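Local coordinates for protein prephenate dehydratase:Amino acid-binding ACT (Brucella abortus, PDB 6VH5) that probably catalyses the decarboxylating dehydration of prephenate to phenylpyruvate in phenylalanine biosynthesis, and binds phenylalanine at its ACT domain, at residues T218-V223 and A258-A263; A68-I73 and F196-K201; N77-R82 and E187-N192; N25-Q30 and N43-M48. One frame throughout, in Å; residues are numbered along the deposited sequence.

Contact 1 of 4, residues T218-V223 and A258-A263; sequences TFVFRV and ATQFYA. With PHE (phenylalanine), chain J.
Phe261 meets the bound phenylalanine through CZ of its ring, 3.5 Å from CD1 of the ligand, while CG2 of Thr259 reaches the same ligand carbon at 3.6 Å. CG2 of Val223 lies at the edge of the Phe261 ring, near its plane, 3.9 Å from CE2. The CB of Phe261 sits over one face of the Phe221 ring, 3.8 Å from the centroid; the two rings, 14° from parallel, overlap little, with centroids 5.5 Å apart. Phe221 gets there because its CG stands between backbone N and carbonyl carbon (chi1 61°), folding the ring back across the neighbouring strand. Phe219 repeats the move, laying its ring over CB of Ala263.

These groups share one face of an antiparallel ladder, with hydrogen-bonded pairs Phe219-Ala263, Phe221-Phe261 and Val223-Thr259. On the other face, OE1 of Gln260 accepts a bond of 2.6 Å from NE of Arg222, tilted 27° from the guanidinium plane, and a weak one from NH2. Asn225, Leu230 and, from the second subunit, Asn243 and Met244 bond to the ligand. The contact thus gives the ACT-domain pocket a largely apolar wall, with Thr259 OG1 bonded to Gln251, while the Arg222-Gln260 pair lies on the opposite face.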
# COMPACT_ATOMS: atom_id res chain seq x y z
N THR A 218 10.36 -2.11 16.65
CA THR A 218 9.08 -2.15 15.97
C THR A 218 8.20 -3.15 16.70
O THR A 218 8.66 -4.24 17.06
CB THR A 218 9.24 -2.55 14.50
OG1 THR A 218 9.95 -1.53 13.78
CG2 THR A 218 7.88 -2.77 13.85
N PHE A 219 6.95 -2.76 16.96
CA PHE A 219 6.04 -3.63 17.69
C PHE A 219 4.61 -3.35 17.25
O PHE A 219 4.31 -2.31 16.66
CB PHE A 219 6.18 -3.43 19.21
CG PHE A 219 5.91 -2.02 19.68
CD1 PHE A 219 4.65 -1.64 20.11
CD2 PHE A 219 6.93 -1.08 19.69
CE1 PHE A 219 4.41 -0.34 20.56
CE2 PHE A 219 6.69 0.22 20.12
CZ PHE A 219 5.43 0.58 20.56
N VAL A 220 3.74 -4.30 17.56
CA VAL A 220 2.30 -4.15 17.38
C VAL A 220 1.64 -4.29 18.75
O VAL A 220 2.18 -4.93 19.66
CB VAL A 220 1.70 -5.17 16.39
CG1 VAL A 220 2.18 -4.88 14.98
CG2 VAL A 220 2.06 -6.62 16.79
N PHE A 221 0.46 -3.69 18.88
CA PHE A 221 -0.33 -3.80 20.10
C PHE A 221 -1.79 -3.52 19.75
O PHE A 221 -2.08 -2.87 18.74
CB PHE A 221 0.15 -2.83 21.20
CG PHE A 221 0.07 -1.36 20.81
CD1 PHE A 221 -1.07 -0.62 21.06
CD2 PHE A 221 1.14 -0.73 20.20
CE1 PHE A 221 -1.15 0.71 20.69
CE2 PHE A 221 1.08 0.62 19.83
CZ PHE A 221 -0.07 1.33 20.07
N ARG A 222 -2.69 -4.01 20.59
CA ARG A 222 -4.13 -3.83 20.41
C ARG A 222 -4.75 -3.01 21.54
O ARG A 222 -4.41 -3.19 22.71
CB ARG A 222 -4.83 -5.18 20.31
CG ARG A 222 -4.42 -5.93 19.06
CD ARG A 222 -4.85 -7.36 19.10
NE ARG A 222 -4.34 -8.06 17.93
CZ ARG A 222 -4.97 -9.07 17.35
NH1 ARG A 222 -6.13 -9.49 17.85
NH2 ARG A 222 -4.45 -9.66 16.28
N VAL A 223 -5.70 -2.14 21.18
CA VAL A 223 -6.55 -1.44 22.14
C VAL A 223 -8.00 -1.59 21.72
O VAL A 223 -8.32 -1.97 20.59
CB VAL A 223 -6.20 0.06 22.29
CG1 VAL A 223 -4.81 0.23 22.87
CG2 VAL A 223 -6.34 0.80 20.96
N ALA A 258 -12.19 -3.41 18.06
CA ALA A 258 -10.81 -3.33 18.51
C ALA A 258 -9.93 -2.87 17.37
O ALA A 258 -10.31 -2.96 16.20
CB ALA A 258 -10.32 -4.69 19.04
N THR A 259 -8.75 -2.35 17.71
CA THR A 259 -7.85 -1.79 16.72
C THR A 259 -6.43 -2.28 16.99
O THR A 259 -5.99 -2.30 18.13
CB THR A 259 -7.88 -0.26 16.73
OG1 THR A 259 -9.24 0.18 16.84
CG2 THR A 259 -7.29 0.29 15.41
N GLN A 260 -5.72 -2.64 15.93
CA GLN A 260 -4.31 -2.98 16.06
C GLN A 260 -3.45 -1.85 15.49
O GLN A 260 -3.83 -1.19 14.52
CB GLN A 260 -3.97 -4.30 15.36
CG GLN A 260 -2.57 -4.81 15.70
CD GLN A 260 -2.36 -6.25 15.32
OE1 GLN A 260 -3.02 -7.14 15.84
NE2 GLN A 260 -1.42 -6.49 14.42
N PHE A 261 -2.29 -1.64 16.11
CA PHE A 261 -1.38 -0.57 15.74
C PHE A 261 -0.01 -1.17 15.43
O PHE A 261 0.44 -2.10 16.11
CB PHE A 261 -1.24 0.50 16.85
CG PHE A 261 -2.40 1.46 16.92
CD1 PHE A 261 -2.38 2.66 16.19
CD2 PHE A 261 -3.53 1.15 17.67
CE1 PHE A 261 -3.46 3.53 16.22
CE2 PHE A 261 -4.62 2.02 17.70
CZ PHE A 261 -4.58 3.22 16.98
N TYR A 262 0.63 -0.62 14.41
CA TYR A 262 2.00 -0.95 14.05
C TYR A 262 2.85 0.27 14.35
O TYR A 262 2.50 1.37 13.93
CB TYR A 262 2.06 -1.35 12.56
CG TYR A 262 3.42 -1.79 12.04
CD1 TYR A 262 3.69 -3.13 11.78
CD2 TYR A 262 4.40 -0.84 11.73
CE1 TYR A 262 4.92 -3.53 11.27
CE2 TYR A 262 5.64 -1.23 11.23
CZ TYR A 262 5.90 -2.57 11.00
OH TYR A 262 7.13 -2.95 10.51
N ALA A 263 3.95 0.08 15.07
CA ALA A 263 4.70 1.23 15.56
C ALA A 263 6.20 0.97 15.53
O ALA A 263 6.65 -0.15 15.75
CB ALA A 263 4.27 1.59 16.99
N PHE J . -10.50 4.50 18.68
CA PHE J . -9.47 4.52 19.71
C PHE J . -9.19 5.93 20.24
O PHE J . -8.23 6.13 20.99
CB PHE J . -8.17 3.92 19.18
CG PHE J . -7.79 4.40 17.79
CD1 PHE J . -8.03 3.60 16.68
CD2 PHE J . -7.17 5.62 17.61
CE1 PHE J . -7.68 4.03 15.40
CE2 PHE J . -6.82 6.05 16.34
CZ PHE J . -7.07 5.25 15.23
OXT PHE J . -9.92 6.89 19.93

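Contact 2 of 4, residues A68-I73 and F196-K201; sequences ADLAMI and FVVLSK
Ala71 and Leu199 exchange both backbone bonds, as do Ile73 and Val197, so strands 70-73 and 196-200 run antiparallel with axes 4.7 Å apart and N-to-C directions at 157°. The bonds of the first pair differ in direction: Leu199 N lies in the carbonyl plane of Ala71, whereas Ala71 N comes in 28° off the carbonyl plane of Leu199. Between the two hydrogen-bonded pairs lies the non-hydrogen-bonded pair Met72-Val198.

On the Met72 face, the side chain leaves with CG anti to the backbone N (chi1 -179°) and then bends twice, which brings SD to 3.6 Å from CB of Phe196. The sulfur stands obliquely to the ring, 4.7 Å from its centroid, in a Met-aromatic contact, and CG of Met72 touches CD2 of the same ring. Farther along, CD1 of Leu70 packs on CG1 of Val198 at 3.9 Å. This side faces helix 36-44, whose Cys41 touches Met72 and whose Ala40 touches Phe196.

On the opposite face CG1 of Ile73 meets CD1 of Leu199, also at 3.9 Å, the two side chains crossing at about a right angle, and Ala71 faces Leu199 CB to CB. Phe60 of helix 56-64 covers Ile73 and Leu199.

With apolar groups on both faces and the N-H groups of Ala71, Ile73, Val197 and Leu199 bonded across the middle, the contact joins two central strands of the mixed sheet in the dehydratase domain. Phe196 lies beside Thr194, predicted to be essential for activity.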
# COMPACT_ATOMS: atom_id res chain seq x y z
N ALA A 68 16.23 -18.64 1.36
CA ALA A 68 16.99 -17.42 1.55
C ALA A 68 17.19 -17.17 3.04
O ALA A 68 16.30 -17.43 3.85
CB ALA A 68 16.28 -16.23 0.89
N ASP A 69 18.36 -16.63 3.37
CA ASP A 69 18.65 -16.27 4.76
C ASP A 69 17.89 -15.01 5.18
O ASP A 69 17.47 -14.92 6.34
CB ASP A 69 20.15 -16.05 4.94
CG ASP A 69 20.96 -17.26 4.54
OD1 ASP A 69 20.38 -18.37 4.47
OD2 ASP A 69 22.17 -17.10 4.29
N LEU A 70 17.68 -14.07 4.26
CA LEU A 70 17.05 -12.79 4.56
C LEU A 70 16.13 -12.40 3.42
O LEU A 70 16.27 -12.88 2.29
CB LEU A 70 18.08 -11.67 4.77
CG LEU A 70 19.20 -11.79 5.80
CD1 LEU A 70 20.21 -10.64 5.60
CD2 LEU A 70 18.64 -11.79 7.21
N ALA A 71 15.23 -11.46 3.70
CA ALA A 71 14.36 -10.90 2.67
C ALA A 71 14.39 -9.38 2.75
O ALA A 71 14.37 -8.80 3.84
CB ALA A 71 12.91 -11.40 2.83
N MET A 72 14.44 -8.74 1.57
CA MET A 72 14.49 -7.29 1.45
C MET A 72 13.14 -6.80 0.94
O MET A 72 12.83 -6.95 -0.25
CB MET A 72 15.63 -6.86 0.53
CG MET A 72 15.78 -5.36 0.36
SD MET A 72 16.55 -4.46 1.74
CE MET A 72 18.27 -4.95 1.57
N ILE A 73 12.36 -6.19 1.82
CA ILE A 73 10.95 -5.88 1.57
C ILE A 73 10.74 -4.37 1.67
O ILE A 73 11.08 -3.77 2.68
CB ILE A 73 10.01 -6.60 2.55
CG1 ILE A 73 10.25 -8.12 2.51
CG2 ILE A 73 8.57 -6.20 2.26
CD1 ILE A 73 10.09 -8.73 1.14
N PHE A 196 13.08 0.13 3.02
CA PHE A 196 12.99 -1.31 3.16
C PHE A 196 13.20 -1.72 4.61
O PHE A 196 13.80 -0.98 5.40
CB PHE A 196 14.03 -2.02 2.29
CG PHE A 196 13.94 -1.70 0.83
CD1 PHE A 196 14.54 -0.56 0.32
CD2 PHE A 196 13.28 -2.55 -0.04
CE1 PHE A 196 14.47 -0.27 -1.03
CE2 PHE A 196 13.21 -2.27 -1.39
CZ PHE A 196 13.80 -1.12 -1.89
N VAL A 197 12.69 -2.90 4.95
CA VAL A 197 13.04 -3.60 6.18
C VAL A 197 13.64 -4.94 5.79
O VAL A 197 13.20 -5.57 4.82
CB VAL A 197 11.84 -3.80 7.13
CG1 VAL A 197 11.45 -2.48 7.80
CG2 VAL A 197 10.67 -4.40 6.36
N VAL A 198 14.66 -5.36 6.53
CA VAL A 198 15.32 -6.64 6.31
C VAL A 198 14.69 -7.66 7.25
O VAL A 198 14.69 -7.46 8.47
CB VAL A 198 16.83 -6.50 6.56
CG1 VAL A 198 17.57 -7.76 6.13
CG2 VAL A 198 17.36 -5.27 5.83
N LEU A 199 14.19 -8.77 6.70
CA LEU A 199 13.46 -9.76 7.48
C LEU A 199 14.29 -11.02 7.67
O LEU A 199 15.13 -11.37 6.83
CB LEU A 199 12.12 -10.11 6.83
CG LEU A 199 11.19 -8.91 6.62
CD1 LEU A 199 9.83 -9.39 6.17
CD2 LEU A 199 11.09 -8.00 7.83
N SER A 200 14.03 -11.71 8.78
CA SER A 200 14.73 -12.95 9.10
C SER A 200 13.77 -13.91 9.80
O SER A 200 12.85 -13.49 10.50
CB SER A 200 15.94 -12.68 10.01
OG SER A 200 16.47 -13.88 10.52
N LYS A 201 14.06 -15.20 9.65
CA LYS A 201 13.25 -16.24 10.28
C LYS A 201 13.59 -16.38 11.76
O LYS A 201 12.74 -16.78 12.56
CB LYS A 201 13.46 -17.57 9.55
CG LYS A 201 12.79 -18.81 10.18
CD LYS A 201 13.37 -20.10 9.59
CE LYS A 201 12.51 -21.33 9.87
NZ LYS A 201 11.32 -21.38 8.98

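Contact 3 of 4, residues N77-R82 and E187-N192; sequences NTLAGR and EDSENN
Asn77 and Asn192 supply the polar link between the two loops: ND2 of Asn77 donates to OD1 of Asn192 at 2.9 Å, with an N-H...O angle of 139°. The amide planes are turned 71° apart, and the acceptor lies off the plane of the donating amide. Asn192 extends its CG anti to the backbone N (chi1 -176°), carrying OD1 across to its partner. ND2 of Asn77 also bonds to OG1 of Thr194.

Within loop 77-82, OD1 of Asn77 takes two backbone N-H groups, Leu79 N at 2.9 Å and Gly81 N at 2.8 Å, from opposite faces of its amide plane, Leu79 N from well above it. This double grip should help fix the rotation of the amide.

Van der Waals contacts are few. CD1 of Leu79 lies against CB of Asn192 at 3.7 Å. Two more set a methyl against an oxygen: Leu79 CD1 near Ser189 OG, and Thr78 CG2 at 3.4 Å from the backbone O of Asn191. In the second subunit, Tyr88 packs on Leu79 and Tyr250 OH bonds to Thr78 O.

The bond from Leu79 N to Asn77 OD1 makes an Asx turn at the end of strand 70-77. If Thr194 is essential as predicted, this turn lies beside the active site.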
# COMPACT_ATOMS: atom_id res chain seq x y z
N ASN A 77 7.23 4.23 0.50
CA ASN A 77 7.71 4.95 -0.68
C ASN A 77 7.09 6.33 -0.74
O ASN A 77 5.87 6.46 -0.62
CB ASN A 77 7.40 4.20 -1.97
CG ASN A 77 7.73 5.03 -3.19
OD1 ASN A 77 6.85 5.65 -3.80
ND2 ASN A 77 9.01 5.09 -3.53
N THR A 78 7.92 7.35 -0.98
CA THR A 78 7.49 8.74 -0.91
C THR A 78 6.44 9.11 -1.96
O THR A 78 5.60 9.98 -1.70
CB THR A 78 8.71 9.66 -1.03
OG1 THR A 78 9.64 9.35 0.01
CG2 THR A 78 8.31 11.10 -0.91
N LEU A 79 6.43 8.48 -3.13
CA LEU A 79 5.47 8.93 -4.13
C LEU A 79 4.44 7.87 -4.51
O LEU A 79 4.14 7.67 -5.69
CB LEU A 79 6.19 9.45 -5.38
CG LEU A 79 7.17 10.59 -5.14
CD1 LEU A 79 7.92 10.96 -6.41
CD2 LEU A 79 6.42 11.80 -4.64
N ALA A 80 3.87 7.23 -3.48
CA ALA A 80 2.74 6.31 -3.61
C ALA A 80 3.08 5.08 -4.43
O ALA A 80 2.21 4.47 -5.05
CB ALA A 80 1.51 7.02 -4.22
N GLY A 81 4.33 4.64 -4.38
CA GLY A 81 4.70 3.43 -5.07
C GLY A 81 4.20 2.20 -4.36
O GLY A 81 3.61 2.25 -3.28
N ARG A 82 4.43 1.05 -5.00
CA ARG A 82 3.99 -0.24 -4.49
C ARG A 82 4.87 -0.68 -3.33
O ARG A 82 6.10 -0.69 -3.44
CB ARG A 82 4.01 -1.29 -5.61
N GLU A 187 13.56 11.47 -13.97
CA GLU A 187 12.24 11.54 -13.35
C GLU A 187 11.82 12.98 -13.09
O GLU A 187 12.64 13.89 -12.90
CB GLU A 187 12.22 10.73 -12.04
CG GLU A 187 13.09 11.29 -10.93
CD GLU A 187 14.54 10.82 -11.00
OE1 GLU A 187 15.34 11.21 -10.12
OE2 GLU A 187 14.88 10.06 -11.94
N ASP A 188 10.50 13.19 -13.09
CA ASP A 188 9.89 14.49 -12.89
C ASP A 188 10.22 15.07 -11.52
O ASP A 188 10.93 16.08 -11.42
CB ASP A 188 8.37 14.39 -13.07
CG ASP A 188 7.96 14.07 -14.50
OD1 ASP A 188 6.81 13.61 -14.71
OD2 ASP A 188 8.80 14.22 -15.41
N SER A 189 9.75 14.41 -10.47
CA SER A 189 9.92 14.91 -9.11
C SER A 189 11.16 14.30 -8.50
O SER A 189 11.53 13.16 -8.79
CB SER A 189 8.70 14.60 -8.24
OG SER A 189 7.73 13.85 -8.95
N GLU A 190 11.80 15.06 -7.63
CA GLU A 190 12.93 14.53 -6.89
C GLU A 190 12.45 14.06 -5.53
O GLU A 190 11.26 14.11 -5.21
CB GLU A 190 14.04 15.57 -6.79
CG GLU A 190 13.59 16.98 -6.48
CD GLU A 190 14.69 17.98 -6.74
OE1 GLU A 190 14.80 18.97 -5.99
OE2 GLU A 190 15.47 17.75 -7.70
N ASN A 191 13.39 13.55 -4.73
CA ASN A 191 13.08 13.09 -3.37
C ASN A 191 12.08 11.95 -3.36
O ASN A 191 11.11 11.93 -2.60
CB ASN A 191 12.60 14.26 -2.51
CG ASN A 191 13.74 14.97 -1.86
OD1 ASN A 191 14.07 16.11 -2.22
ND2 ASN A 191 14.39 14.30 -0.91
N ASN A 192 12.30 10.98 -4.24
CA ASN A 192 11.53 9.75 -4.26
C ASN A 192 12.37 8.70 -3.55
O ASN A 192 13.45 8.33 -4.03
CB ASN A 192 11.21 9.34 -5.70
CG ASN A 192 10.32 8.13 -5.76
OD1 ASN A 192 9.84 7.64 -4.74
ND2 ASN A 192 10.05 7.66 -6.96

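Contact 4 of 4, residues N25-Q30 and N43-M48; sequences NRISFQ and NMFPDM
Ile27 and Met48 form the close-packed side, where CG2 of Ile27 lies 3.9 Å from CB of Met48 and the two side chains cross at about a right angle. The other branch of Ile27 carries CD1 to CD2 of Phe45, again at 3.9 Å, approaching the ring obliquely. Met48 bends at its last torsion (chi3 89°), which turns CE back over the strand to 3.5 Å from the backbone O of Arg26. Leu70 of the adjoining strand touches both Phe45 and Met48, and Met72 touches Ile27.

The contact ties together a beta-alpha-beta unit: strand 26-30 leads into helix 36-44, and a type I turn from Phe45 to Met48, closed by Met48 N to Phe45 O at 3.1 Å, returns the chain to the parallel strand 49-53.

On the solvent side the contact is carried by the exposed Asn25, which makes one hydrogen bond and lies against Met48. Its ND2 donates to the backbone O of Asp47 at 3.0 Å; the bond is nearly straight (163°), lies in the plane of the asparagine amide and uses a carbonyl lone pair. Asn25 OD1 faces CG of Met48 at 3.8 Å, and the backbone O of Asn25 is 3.6 Å from Met48 CB.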
# COMPACT_ATOMS: atom_id res chain seq x y z
N ASN A 25 23.29 -17.91 1.88
CA ASN A 25 23.87 -16.66 1.39
C ASN A 25 22.96 -15.98 0.37
O ASN A 25 23.42 -15.12 -0.39
CB ASN A 25 25.27 -16.87 0.79
CG ASN A 25 26.05 -15.58 0.65
OD1 ASN A 25 26.36 -14.91 1.63
ND2 ASN A 25 26.36 -15.22 -0.58
N ARG A 26 21.69 -16.35 0.34
CA ARG A 26 20.72 -15.74 -0.57
C ARG A 26 19.84 -14.77 0.19
O ARG A 26 19.48 -15.00 1.35
CB ARG A 26 19.86 -16.81 -1.24
CG ARG A 26 20.64 -17.81 -2.11
CD ARG A 26 21.09 -17.16 -3.39
NE ARG A 26 20.38 -17.70 -4.54
CZ ARG A 26 20.15 -17.03 -5.66
NH1 ARG A 26 20.57 -15.78 -5.78
NH2 ARG A 26 19.49 -17.60 -6.65
N ILE A 27 19.48 -13.67 -0.47
CA ILE A 27 18.54 -12.70 0.08
C ILE A 27 17.42 -12.51 -0.93
O ILE A 27 17.66 -12.06 -2.06
CB ILE A 27 19.22 -11.36 0.42
CG1 ILE A 27 18.15 -10.31 0.76
CG2 ILE A 27 20.17 -10.92 -0.67
CD1 ILE A 27 18.67 -9.13 1.56
N SER A 28 16.20 -12.86 -0.53
CA SER A 28 15.07 -12.77 -1.46
C SER A 28 14.58 -11.33 -1.60
O SER A 28 14.63 -10.53 -0.66
CB SER A 28 13.93 -13.66 -0.99
OG SER A 28 13.52 -13.31 0.32
N PHE A 29 14.09 -11.01 -2.80
CA PHE A 29 13.42 -9.75 -3.04
C PHE A 29 12.31 -9.98 -4.05
O PHE A 29 12.36 -10.92 -4.86
CB PHE A 29 14.39 -8.67 -3.55
CG PHE A 29 14.90 -8.92 -4.96
CD1 PHE A 29 14.28 -8.33 -6.05
CD2 PHE A 29 15.98 -9.76 -5.19
CE1 PHE A 29 14.73 -8.56 -7.35
CE2 PHE A 29 16.44 -9.99 -6.48
CZ PHE A 29 15.82 -9.39 -7.56
N GLN A 30 11.32 -9.08 -4.05
CA GLN A 30 10.23 -9.13 -5.01
C GLN A 30 10.63 -8.33 -6.24
O GLN A 30 10.98 -7.15 -6.13
CB GLN A 30 8.94 -8.59 -4.40
CG GLN A 30 7.70 -8.66 -5.30
CD GLN A 30 7.66 -7.56 -6.38
OE1 GLN A 30 8.05 -6.41 -6.14
NE2 GLN A 30 7.21 -7.92 -7.58
N ASN A 43 23.47 -3.05 -2.31
CA ASN A 43 24.10 -1.95 -1.58
C ASN A 43 24.33 -2.33 -0.13
O ASN A 43 25.41 -2.07 0.43
CB ASN A 43 23.24 -0.69 -1.65
CG ASN A 43 23.13 -0.12 -3.05
OD1 ASN A 43 23.76 -0.62 -3.99
ND2 ASN A 43 22.36 0.95 -3.18
N MET A 44 23.34 -2.96 0.50
CA MET A 44 23.41 -3.22 1.93
C MET A 44 24.13 -4.53 2.25
O MET A 44 24.87 -4.59 3.24
CB MET A 44 22.01 -3.25 2.53
CG MET A 44 22.01 -3.26 4.04
SD MET A 44 20.37 -3.02 4.73
CE MET A 44 20.77 -3.04 6.48
N PHE A 45 23.92 -5.55 1.43
CA PHE A 45 24.53 -6.87 1.61
C PHE A 45 25.32 -7.22 0.35
O PHE A 45 24.91 -8.08 -0.44
CB PHE A 45 23.47 -7.93 1.92
CG PHE A 45 22.68 -7.64 3.17
CD1 PHE A 45 23.14 -8.04 4.41
CD2 PHE A 45 21.48 -6.93 3.09
CE1 PHE A 45 22.41 -7.75 5.57
CE2 PHE A 45 20.75 -6.63 4.25
CZ PHE A 45 21.22 -7.05 5.49
N PRO A 46 26.47 -6.57 0.14
CA PRO A 46 27.18 -6.74 -1.14
C PRO A 46 27.66 -8.16 -1.39
O PRO A 46 27.79 -8.56 -2.55
CB PRO A 46 28.37 -5.77 -1.00
CG PRO A 46 27.99 -4.84 0.10
CD PRO A 46 27.17 -5.65 1.04
N ASP A 47 27.92 -8.94 -0.34
CA ASP A 47 28.44 -10.28 -0.50
C ASP A 47 27.36 -11.35 -0.54
O ASP A 47 27.68 -12.54 -0.51
CB ASP A 47 29.45 -10.61 0.61
CG ASP A 47 30.66 -9.70 0.57
OD1 ASP A 47 31.09 -9.31 -0.54
OD2 ASP A 47 31.21 -9.41 1.66
N MET A 48 26.09 -10.97 -0.62
CA MET A 48 25.01 -11.94 -0.72
C MET A 48 24.52 -12.02 -2.16
O MET A 48 24.77 -11.15 -2.99
CB MET A 48 23.86 -11.58 0.22
CG MET A 48 24.21 -11.82 1.68
SD MET A 48 22.84 -11.48 2.80
CE MET A 48 22.03 -13.08 2.85

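Contacts 2 and 4 are neighbours, centres about 9 Å apart, in one mixed sheet: strand 26-30 lies beside 70-77, with Leu70 O bonded to Ser28 N and Asp69 OD2 to Asn25 N. Contact 3 takes over where both strands of contact 2 run on, at the far end of 70-77 and just before 193-200, about 23 Å away between centres. The side chain of Thr194, the residue predicted to be essential, comes within about 3 Å, nearest atoms, of those of Phe196 and Asn77. Contact 1 belongs to the ACT domain and its phenylalanine pocket; its centre is about 21 Å from that of contact 2 and about 28 Å from that of contact 3.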